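Local coordinates for sortase B (Streptococcus pyogenes, PDB 3PSQ), which takes part in pilus assembly as a class B sortase, probably working through an acyl-thioester intermediate, at residues V24-L29 with S122-T127; D48-Q53 with K63-E68; L131-F136 with R183-S188. All blocks are in the same frame, centred on the assembly; numbering follows the deposited sequence.

In the fold
The three contacts sit on one curled sheet, the sortase β-barrel. Contacts 1 and 2 are neighbours, with centres about 11 Å apart. Leu29 of helix 22-32 joins them: its CD1 lies 3.5 Å from Pro50 CG. Contact 1 meets contact 3 through adjacent antiparallel strands, where Leu131 N is 2.8 Å from Ile123 O, a probable hydrogen bond. Contacts 2 and 3 do not touch; their nearest atoms are about 7 Å apart. In contact 2 the side chain of Val52 lies about 7 Å from the zinc held by Asp35, Glu55 and Glu59. Strand 184-190 of contact 3 ends at Cys190, the predicted nucleophile, which binds another zinc with His96 and Asp192.

Contact 1 of 3, residues V24-L29 with S122-T127; sequences VQFDDL and SIETKT. With ZN (zinc ion), chain N; ACY (acetic acid), chain F.
The ring of Phe26 meets Glu124 near the end of strand 120-125. CB of Glu124 faces the bound acetate, probably from the crystallisation liquor, with the acetate C 4.0 Å away. CG stands anti to the backbone N (chi1 176°) and lies 4.2 Å from Phe26 CE2. Beyond CG the chain is extended and carries the carboxylate to a zinc ion. OE2 binds the metal at 2.2 Å, and a water is a second ligand at 2.3 Å. OE1 stays 3.2 Å from the zinc and makes a salt bridge with Lys22, which also donates to the acetate. Both carboxylate oxygens thus have a positive partner.

The contact joins the N-terminal helix, a feature of class B sortases, to the β-barrel. Phe26 reaches over from helix 22-32. Its CE2 and CZ come close to two backbone carbonyls. CE2 lies 3.6 Å from Thr125 O, which sits at the ring edge near its plane. A weakly positive ring hydrogen probably faces this oxygen. CZ is 3.8 Å from Glu124 O, which approaches obliquely. Lys128 packs on the same ring and makes a salt bridge with Asp27, on the next helix position.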
loop_
_atom_site.group_PDB
_atom_site.type_symbol
_atom_site.label_atom_id
_atom_site.label_comp_id
_atom_site.label_asym_id
_atom_site.label_seq_id
_atom_site.Cartn_x
_atom_site.Cartn_y
_atom_site.Cartn_z
ATOM N N VAL A 24 18.024 5.150 11.492
ATOM C CA VAL A 24 17.978 4.953 12.956
ATOM C C VAL A 24 17.144 3.717 13.383
ATOM O O VAL A 24 17.527 3.022 14.340
ATOM C CB VAL A 24 17.538 6.260 13.708
ATOM C CG1 VAL A 24 17.310 6.017 15.225
ATOM C CG2 VAL A 24 18.585 7.368 13.493
ATOM N N GLN A 25 16.061 3.408 12.655
ATOM C CA GLN A 25 15.106 2.394 13.126
ATOM C C GLN A 25 15.058 0.996 12.445
ATOM O O GLN A 25 14.786 0.006 13.135
ATOM C CB GLN A 25 13.688 2.984 13.185
ATOM C CG GLN A 25 13.556 4.324 13.869
ATOM C CD GLN A 25 12.158 4.923 13.700
ATOM O OE1 GLN A 25 11.248 4.269 13.184
ATOM N NE2 GLN A 25 11.982 6.164 14.145
ATOM N N PHE A 26 15.305 0.910 11.134
ATOM C CA PHE A 26 14.956 -0.287 10.342
ATOM C C PHE A 26 15.596 -1.588 10.805
ATOM O O PHE A 26 14.909 -2.581 11.074
ATOM C CB PHE A 26 15.223 -0.041 8.851
ATOM C CG PHE A 26 14.553 -1.032 7.911
ATOM C CD1 PHE A 26 13.352 -1.660 8.234
ATOM C CD2 PHE A 26 15.109 -1.291 6.673
ATOM C CE1 PHE A 26 12.731 -2.536 7.340
ATOM C CE2 PHE A 26 14.506 -2.163 5.779
ATOM C CZ PHE A 26 13.321 -2.798 6.127
ATOM N N ASP A 27 16.922 -1.594 10.889
ATOM C CA ASP A 27 17.643 -2.761 11.370
ATOM C C ASP A 27 17.165 -3.177 12.746
ATOM O O ASP A 27 16.931 -4.349 12.990
ATOM C CB ASP A 27 19.150 -2.490 11.402
ATOM C CG ASP A 27 19.759 -2.445 10.008
ATOM O OD1 ASP A 27 19.544 -3.405 9.230
ATOM O OD2 ASP A 27 20.438 -1.441 9.686
ATOM N N ASP A 28 17.012 -2.214 13.637
ATOM C CA ASP A 28 16.578 -2.510 14.996
ATOM C C ASP A 28 15.171 -3.080 15.046
ATOM O O ASP A 28 14.935 -4.032 15.754
ATOM C CB ASP A 28 16.635 -1.260 15.864
ATOM C CG ASP A 28 18.013 -0.996 16.417
ATOM O OD1 ASP A 28 18.953 -1.764 16.110
ATOM O OD2 ASP A 28 18.149 0.006 17.168
ATOM N N LEU A 29 14.232 -2.488 14.314
ATOM C CA LEU A 29 12.898 -3.069 14.212
ATOM C C LEU A 29 12.950 -4.478 13.697
ATOM O O LEU A 29 12.276 -5.365 14.220
ATOM C CB LEU A 29 11.957 -2.221 13.341
ATOM C CG LEU A 29 11.631 -0.919 14.036
ATOM C CD1 LEU A 29 10.795 0.006 13.208
ATOM C CD2 LEU A 29 10.966 -1.238 15.377
ATOM N N SER A 122 8.636 4.410 -2.984
ATOM C CA SER A 122 9.664 3.410 -3.034
ATOM C C SER A 122 9.646 2.516 -1.807
ATOM O O SER A 122 9.195 2.929 -0.738
ATOM C CB SER A 122 11.020 4.107 -3.169
ATOM O OG SER A 122 11.267 4.926 -2.047
ATOM N N ILE A 123 10.144 1.295 -1.957
ATOM C CA ILE A 123 10.112 0.351 -0.882
ATOM C C ILE A 123 11.506 -0.224 -0.742
ATOM O O ILE A 123 12.159 -0.471 -1.740
ATOM C CB ILE A 123 9.075 -0.771 -1.156
ATOM C CG1 ILE A 123 7.661 -0.263 -0.885
ATOM C CG2 ILE A 123 9.366 -2.029 -0.332
ATOM C CD1 ILE A 123 6.598 -1.103 -1.556
ATOM N N GLU A 124 11.962 -0.437 0.486
ATOM C CA GLU A 124 13.160 -1.191 0.694
ATOM C C GLU A 124 12.821 -2.443 1.483
ATOM O O GLU A 124 12.212 -2.360 2.564
ATOM C CB GLU A 124 14.187 -0.368 1.457
ATOM C CG GLU A 124 15.441 -1.144 1.803
ATOM C CD GLU A 124 16.579 -0.227 2.219
ATOM O OE1 GLU A 124 16.405 1.006 2.205
ATOM O OE2 GLU A 124 17.661 -0.725 2.558
ATOM N N THR A 125 13.256 -3.595 0.975
ATOM C CA THR A 125 12.913 -4.848 1.600
ATOM C C THR A 125 13.871 -5.166 2.726
ATOM O O THR A 125 14.809 -4.411 2.984
ATOM C CB THR A 125 12.847 -6.020 0.591
ATOM O OG1 THR A 125 14.175 -6.426 0.254
ATOM C CG2 THR A 125 12.038 -5.622 -0.662
ATOM N N LYS A 126 13.619 -6.276 3.405
ATOM C CA LYS A 126 14.450 -6.660 4.524
ATOM C C LYS A 126 15.794 -7.220 4.091
ATOM O O LYS A 126 16.722 -7.294 4.898
ATOM C CB LYS A 126 13.736 -7.629 5.456
ATOM C CG LYS A 126 13.391 -8.978 4.884
ATOM C CD LYS A 126 13.006 -9.921 6.021
ATOM C CE LYS A 126 12.285 -11.124 5.489
ATOM N NZ LYS A 126 11.252 -11.595 6.479
ATOM N N THR A 127 15.901 -7.630 2.828
ATOM C CA THR A 127 17.202 -8.024 2.292
ATOM C C THR A 127 17.878 -6.804 1.684
ATOM O O THR A 127 18.932 -6.933 1.099
ATOM C CB THR A 127 17.121 -9.143 1.228
ATOM O OG1 THR A 127 16.331 -8.688 0.124
ATOM C CG2 THR A 127 16.534 -10.417 1.807
HETATM ZN ZN ZN N . 19.283 0.416 3.446
HETATM C C ACY F . 12.976 3.358 0.624
HETATM O O ACY F . 13.339 3.799 1.738
HETATM O OXT ACY F . 11.791 3.044 0.377
HETATM C CH3 ACY F . 14.005 3.201 -0.466
HETATM O O HOH W 1 18.594 0.419 5.598
#

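Contact 2 of 3, residues D48-Q53 with K63-E68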
loop_
_atom_site.group_PDB
_atom_site.type_symbol
_atom_site.label_atom_id
_atom_site.label_comp_id
_atom_site.label_asym_id
_atom_site.label_seq_id
_atom_site.Cartn_x
_atom_site.Cartn_y
_atom_site.Cartn_z
ATOM N N ASP A 48 6.784 7.458 5.633
ATOM C CA ASP A 48 8.188 7.103 5.700
ATOM C C ASP A 48 8.238 6.132 6.873
ATOM O O ASP A 48 8.563 6.507 7.986
ATOM C CB ASP A 48 8.997 8.376 5.979
ATOM C CG ASP A 48 10.503 8.156 5.949
ATOM O OD1 ASP A 48 10.984 7.120 5.415
ATOM O OD2 ASP A 48 11.184 9.060 6.479
ATOM N N TYR A 49 7.882 4.881 6.627
ATOM C CA TYR A 49 7.582 3.997 7.747
ATOM C C TYR A 49 8.068 2.599 7.549
ATOM O O TYR A 49 8.052 2.095 6.418
ATOM C CB TYR A 49 6.066 3.882 7.981
ATOM C CG TYR A 49 5.285 5.161 8.034
ATOM C CD1 TYR A 49 5.696 6.271 8.818
ATOM C CD2 TYR A 49 4.100 5.250 7.330
ATOM C CE1 TYR A 49 4.872 7.441 8.845
ATOM C CE2 TYR A 49 3.329 6.368 7.343
ATOM C CZ TYR A 49 3.686 7.449 8.089
ATOM O OH TYR A 49 2.796 8.531 7.979
ATOM N N PRO A 50 8.406 1.927 8.667
ATOM C CA PRO A 50 8.600 0.490 8.624
ATOM C C PRO A 50 7.252 -0.206 8.375
ATOM O O PRO A 50 6.199 0.332 8.751
ATOM C CB PRO A 50 9.136 0.167 10.023
ATOM C CG PRO A 50 8.480 1.288 10.940
ATOM C CD PRO A 50 8.446 2.486 10.049
ATOM N N ILE A 51 7.284 -1.363 7.704
ATOM C CA ILE A 51 6.061 -2.111 7.302
ATOM C C ILE A 51 6.160 -3.490 7.899
ATOM O O ILE A 51 7.214 -4.105 7.875
ATOM C CB ILE A 51 5.927 -2.264 5.761
ATOM C CG1 ILE A 51 5.923 -0.884 5.049
ATOM C CG2 ILE A 51 4.687 -3.065 5.380
ATOM C CD1 ILE A 51 4.763 0.089 5.416
ATOM N N VAL A 52 5.052 -3.973 8.452
ATOM C CA VAL A 52 5.009 -5.333 8.944
ATOM C C VAL A 52 4.133 -6.182 8.056
ATOM O O VAL A 52 3.299 -5.666 7.301
ATOM C CB VAL A 52 4.457 -5.432 10.386
ATOM C CG1 VAL A 52 5.447 -4.845 11.375
ATOM C CG2 VAL A 52 3.071 -4.768 10.479
ATOM N N GLN A 53 4.309 -7.496 8.181
ATOM C CA GLN A 53 3.311 -8.413 7.684
ATOM C C GLN A 53 2.860 -9.306 8.821
ATOM O O GLN A 53 3.696 -9.950 9.483
ATOM C CB GLN A 53 3.843 -9.288 6.556
ATOM C CG GLN A 53 2.801 -10.320 6.072
ATOM C CD GLN A 53 3.358 -11.211 4.984
ATOM O OE1 GLN A 53 4.244 -12.022 5.236
ATOM N NE2 GLN A 53 2.846 -11.059 3.765
ATOM N N LYS A 63 -1.718 -3.313 17.395
ATOM C CA LYS A 63 -0.352 -3.743 17.638
ATOM C C LYS A 63 0.636 -2.828 16.919
ATOM O O LYS A 63 0.439 -2.476 15.758
ATOM C CB LYS A 63 -0.202 -5.185 17.157
ATOM C CG LYS A 63 1.088 -5.863 17.556
ATOM C CD LYS A 63 0.862 -7.314 17.163
ATOM C CE LYS A 63 2.011 -8.197 17.466
ATOM N NZ LYS A 63 1.705 -9.543 16.864
ATOM N N SER A 64 1.717 -2.467 17.592
ATOM C CA SER A 64 2.751 -1.600 16.999
ATOM C C SER A 64 3.795 -2.395 16.216
ATOM O O SER A 64 3.913 -3.615 16.363
ATOM C CB SER A 64 3.485 -0.878 18.124
ATOM O OG SER A 64 4.184 -1.846 18.882
ATOM N N VAL A 65 4.606 -1.695 15.432
ATOM C CA VAL A 65 5.715 -2.331 14.727
ATOM C C VAL A 65 6.664 -3.048 15.669
ATOM O O VAL A 65 7.257 -4.045 15.279
ATOM C CB VAL A 65 6.467 -1.375 13.776
ATOM C CG1 VAL A 65 5.540 -0.920 12.706
ATOM C CG2 VAL A 65 7.046 -0.145 14.520
ATOM N N GLU A 66 6.784 -2.595 16.913
ATOM C CA GLU A 66 7.657 -3.298 17.860
ATOM C C GLU A 66 7.004 -4.582 18.363
ATOM O O GLU A 66 7.668 -5.385 18.991
ATOM C CB GLU A 66 8.039 -2.435 19.087
ATOM C CG GLU A 66 8.863 -1.207 18.812
ATOM C CD GLU A 66 7.991 -0.007 18.444
ATOM O OE1 GLU A 66 6.753 -0.127 18.393
ATOM O OE2 GLU A 66 8.547 1.082 18.193
ATOM N N GLY A 67 5.714 -4.779 18.101
ATOM C CA GLY A 67 5.047 -5.999 18.525
ATOM C C GLY A 67 4.289 -5.893 19.833
ATOM O O GLY A 67 3.956 -6.916 20.451
ATOM N N GLU A 68 4.007 -4.664 20.281
ATOM C CA GLU A 68 3.286 -4.506 21.529
ATOM C C GLU A 68 1.913 -3.929 21.295
ATOM O O GLU A 68 1.584 -3.463 20.197
ATOM C CB GLU A 68 4.051 -3.588 22.494
ATOM C CG GLU A 68 5.302 -4.212 23.115
ATOM C CD GLU A 68 5.885 -3.326 24.200
ATOM O OE1 GLU A 68 5.947 -2.092 23.983
ATOM O OE2 GLU A 68 6.265 -3.846 25.285
#
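Val65 sets both of its methyl groups against strand 48-53. CG1 is the shared atom: it lies 4.1 Å from Pro50 CG and 4.1 Å from Val52 CG1. CG2 also touches Pro50 CG. The rotamer explains this grip. With chi1 at -63°, CG1 is anti to the carbonyl carbon and CG2 lies between the backbone N and that carbon; this turns both methyls to the strand. Val52 has nearly the same rotamer (chi1 -70°), and its CG1 meets CG1 of Val65. The proline ring comes in at about a right angle to Val65, with CG foremost.

Val65 occupies the second position of a type I β-turn, Ser64 to Gly67, in the loop between strands 48-53 and 76-77. Gly67 N closes the turn on Ser64 O at 2.8 Å. Ser64 OG accepts from Glu68 N at 3.2 Å and donates to the anti lone pair of Glu66 OE1. Leu29 of helix 22-32 packs on both Pro50 and Val65. Asn33 ND2 donates to Val65 O. No hydrogen bond links the two segments, so the turn rests on this strand through van der Waals packing, while hydrogen bonds within the turn help to set its shape.

Contact 3 of 3, residues L131-F136 with R183-S188; sequences LKINIF and RFVALS
The sortase β-barrel brings together strands 130-142 and 184-190 here. They are not hydrogen-bonded to each other; strand 197-205 pairs antiparallel with both. Side chains alone make the contact, and they do so at two places. At the first, Ile133 meets Val185. CG1 of Ile133 lies 4.1 Å from Val185 CG2, and the two side chains cross at about a right angle. Each touching carbon is anti to its own carbonyl carbon. Phe121 of strand 120-125 packs on both residues, and Ile123 adds to the cover of Ile133.

The second place is an aromatic pair. Phe184 precedes Val185 in the strand and leaves it on the opposite face. Its ring meets that of Phe136 rim to rim. The planes stand at 74° and the centroids are 5.9 Å apart, but neither ring lies over the face of the other. Phe136 CE2 is 3.6 Å from Phe184 CD1, and Phe136 CZ is 3.9 Å from Phe184 CE1. One C-C side of each hexagon thus borders the other. Phe136 holds CG between its backbone N and carbonyl carbon (chi1 65°), which swings the ring toward Phe184. Phe162 of helix 159-167 meets Phe184, and Ile202 of strand 197-205 touches Phe136. An ethanediol molecule, probably from the crystallisation liquor, also sits close to Phe136.

Strand 184-190 runs on to Cys190, predicted to form the acyl-thioester. All four touching residues are buried and apolar. Direct contact between the two strands here is therefore apolar packing, with neither a backbone bond nor a ring stack between them.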
loop_
_atom_site.group_PDB
_atom_site.type_symbol
_atom_site.label_atom_id
_atom_site.label_comp_id
_atom_site.label_asym_id
_atom_site.label_seq_id
_atom_site.Cartn_x
_atom_site.Cartn_y
_atom_site.Cartn_z
ATOM N N LEU A 131 13.076 -0.818 -4.346
ATOM C CA LEU A 131 12.135 -0.878 -5.419
ATOM C C LEU A 131 11.579 0.510 -5.615
ATOM O O LEU A 131 11.465 1.273 -4.679
ATOM C CB LEU A 131 11.013 -1.884 -5.129
ATOM C CG LEU A 131 11.468 -3.215 -4.532
ATOM C CD1 LEU A 131 10.320 -3.953 -3.852
ATOM C CD2 LEU A 131 12.135 -4.081 -5.615
ATOM N N LYS A 132 11.270 0.842 -6.854
ATOM C CA LYS A 132 10.697 2.115 -7.170
ATOM C C LYS A 132 9.381 1.757 -7.782
ATOM O O LYS A 132 9.295 0.833 -8.594
ATOM C CB LYS A 132 11.579 2.884 -8.159
ATOM C CG LYS A 132 11.023 4.201 -8.610
ATOM C CD LYS A 132 12.054 4.927 -9.482
ATOM C CE LYS A 132 11.353 5.754 -10.577
ATOM N NZ LYS A 132 12.324 6.489 -11.454
ATOM N N ILE A 133 8.344 2.452 -7.364
ATOM C CA ILE A 133 7.033 2.154 -7.873
ATOM C C ILE A 133 6.531 3.386 -8.568
ATOM O O ILE A 133 6.595 4.458 -7.990
ATOM C CB ILE A 133 6.070 1.768 -6.706
ATOM C CG1 ILE A 133 6.517 0.466 -6.049
ATOM C CG2 ILE A 133 4.673 1.641 -7.187
ATOM C CD1 ILE A 133 7.558 0.626 -4.947
ATOM N N ASN A 134 6.031 3.237 -9.797
ATOM C CA ASN A 134 5.481 4.357 -10.562
ATOM C C ASN A 134 3.944 4.460 -10.362
ATOM O O ASN A 134 3.204 3.571 -10.792
ATOM C CB ASN A 134 5.775 4.164 -12.075
ATOM C CG ASN A 134 7.265 4.026 -12.387
ATOM O OD1 ASN A 134 8.053 4.928 -12.094
ATOM N ND2 ASN A 134 7.654 2.902 -12.986
ATOM N N ILE A 135 3.468 5.539 -9.752
ATOM C CA ILE A 135 2.044 5.683 -9.441
ATOM C C ILE A 135 1.217 5.949 -10.696
ATOM O O ILE A 135 1.578 6.813 -11.503
ATOM C CB ILE A 135 1.809 6.848 -8.410
ATOM C CG1 ILE A 135 2.645 6.619 -7.138
ATOM C CG2 ILE A 135 0.304 7.050 -8.134
ATOM C CD1 ILE A 135 2.673 7.801 -6.176
ATOM N N PHE A 136 0.108 5.244 -10.884
ATOM C CA PHE A 136 -0.723 5.543 -12.049
ATOM C C PHE A 136 -2.194 5.784 -11.743
ATOM O O PHE A 136 -2.910 6.215 -12.617
ATOM C CB PHE A 136 -0.583 4.482 -13.154
ATOM C CG PHE A 136 -1.086 3.120 -12.770
ATOM C CD1 PHE A 136 -2.413 2.777 -12.966
ATOM C CD2 PHE A 136 -0.228 2.184 -12.221
ATOM C CE1 PHE A 136 -2.886 1.514 -12.600
ATOM C CE2 PHE A 136 -0.684 0.909 -11.861
ATOM C CZ PHE A 136 -2.002 0.574 -12.054
ATOM N N ARG A 183 4.520 -5.806 -12.244
ATOM C CA ARG A 183 4.008 -5.993 -10.880
ATOM C C ARG A 183 3.458 -4.692 -10.279
ATOM O O ARG A 183 3.937 -3.589 -10.559
ATOM C CB ARG A 183 5.088 -6.551 -9.955
ATOM C CG ARG A 183 5.636 -7.923 -10.320
ATOM C CD ARG A 183 6.799 -8.248 -9.368
ATOM N NE ARG A 183 8.045 -7.691 -9.875
ATOM C CZ ARG A 183 9.091 -7.293 -9.150
ATOM N NH1 ARG A 183 9.096 -7.367 -7.824
ATOM N NH2 ARG A 183 10.161 -6.803 -9.777
ATOM N N PHE A 184 2.489 -4.837 -9.391
ATOM C CA PHE A 184 1.766 -3.679 -8.867
ATOM C C PHE A 184 1.858 -3.600 -7.350
ATOM O O PHE A 184 2.103 -4.594 -6.691
ATOM C CB PHE A 184 0.327 -3.746 -9.343
ATOM C CG PHE A 184 0.205 -3.770 -10.842
ATOM C CD1 PHE A 184 0.138 -2.585 -11.566
ATOM C CD2 PHE A 184 0.190 -4.983 -11.544
ATOM C CE1 PHE A 184 0.050 -2.606 -12.956
ATOM C CE2 PHE A 184 0.082 -5.001 -12.937
ATOM C CZ PHE A 184 0.011 -3.800 -13.636
ATOM N N VAL A 185 1.737 -2.394 -6.816
ATOM C CA VAL A 185 1.736 -2.178 -5.368
ATOM C C VAL A 185 0.692 -1.124 -5.064
ATOM O O VAL A 185 0.647 -0.050 -5.701
ATOM C CB VAL A 185 3.101 -1.745 -4.767
ATOM C CG1 VAL A 185 2.966 -1.640 -3.260
ATOM C CG2 VAL A 185 4.157 -2.737 -5.050
ATOM N N ALA A 186 -0.170 -1.470 -4.114
ATOM C CA ALA A 186 -1.282 -0.636 -3.733
ATOM C C ALA A 186 -1.118 -0.267 -2.254
ATOM O O ALA A 186 -0.659 -1.079 -1.441
ATOM C CB ALA A 186 -2.582 -1.389 -3.962
ATOM N N LEU A 187 -1.421 0.980 -1.941
ATOM C CA LEU A 187 -1.474 1.470 -0.575
ATOM C C LEU A 187 -2.916 1.933 -0.348
ATOM O O LEU A 187 -3.476 2.670 -1.158
ATOM C CB LEU A 187 -0.542 2.664 -0.360
ATOM C CG LEU A 187 0.808 2.734 -1.053
ATOM C CD1 LEU A 187 1.351 4.196 -0.942
ATOM C CD2 LEU A 187 1.753 1.712 -0.431
ATOM N N SER A 188 -3.487 1.537 0.781
ATOM C CA SER A 188 -4.911 1.726 1.002
ATOM C C SER A 188 -5.301 1.902 2.488
ATOM O O SER A 188 -4.673 1.335 3.406
ATOM C CB SER A 188 -5.654 0.508 0.434
ATOM O OG SER A 188 -7.050 0.727 0.395
#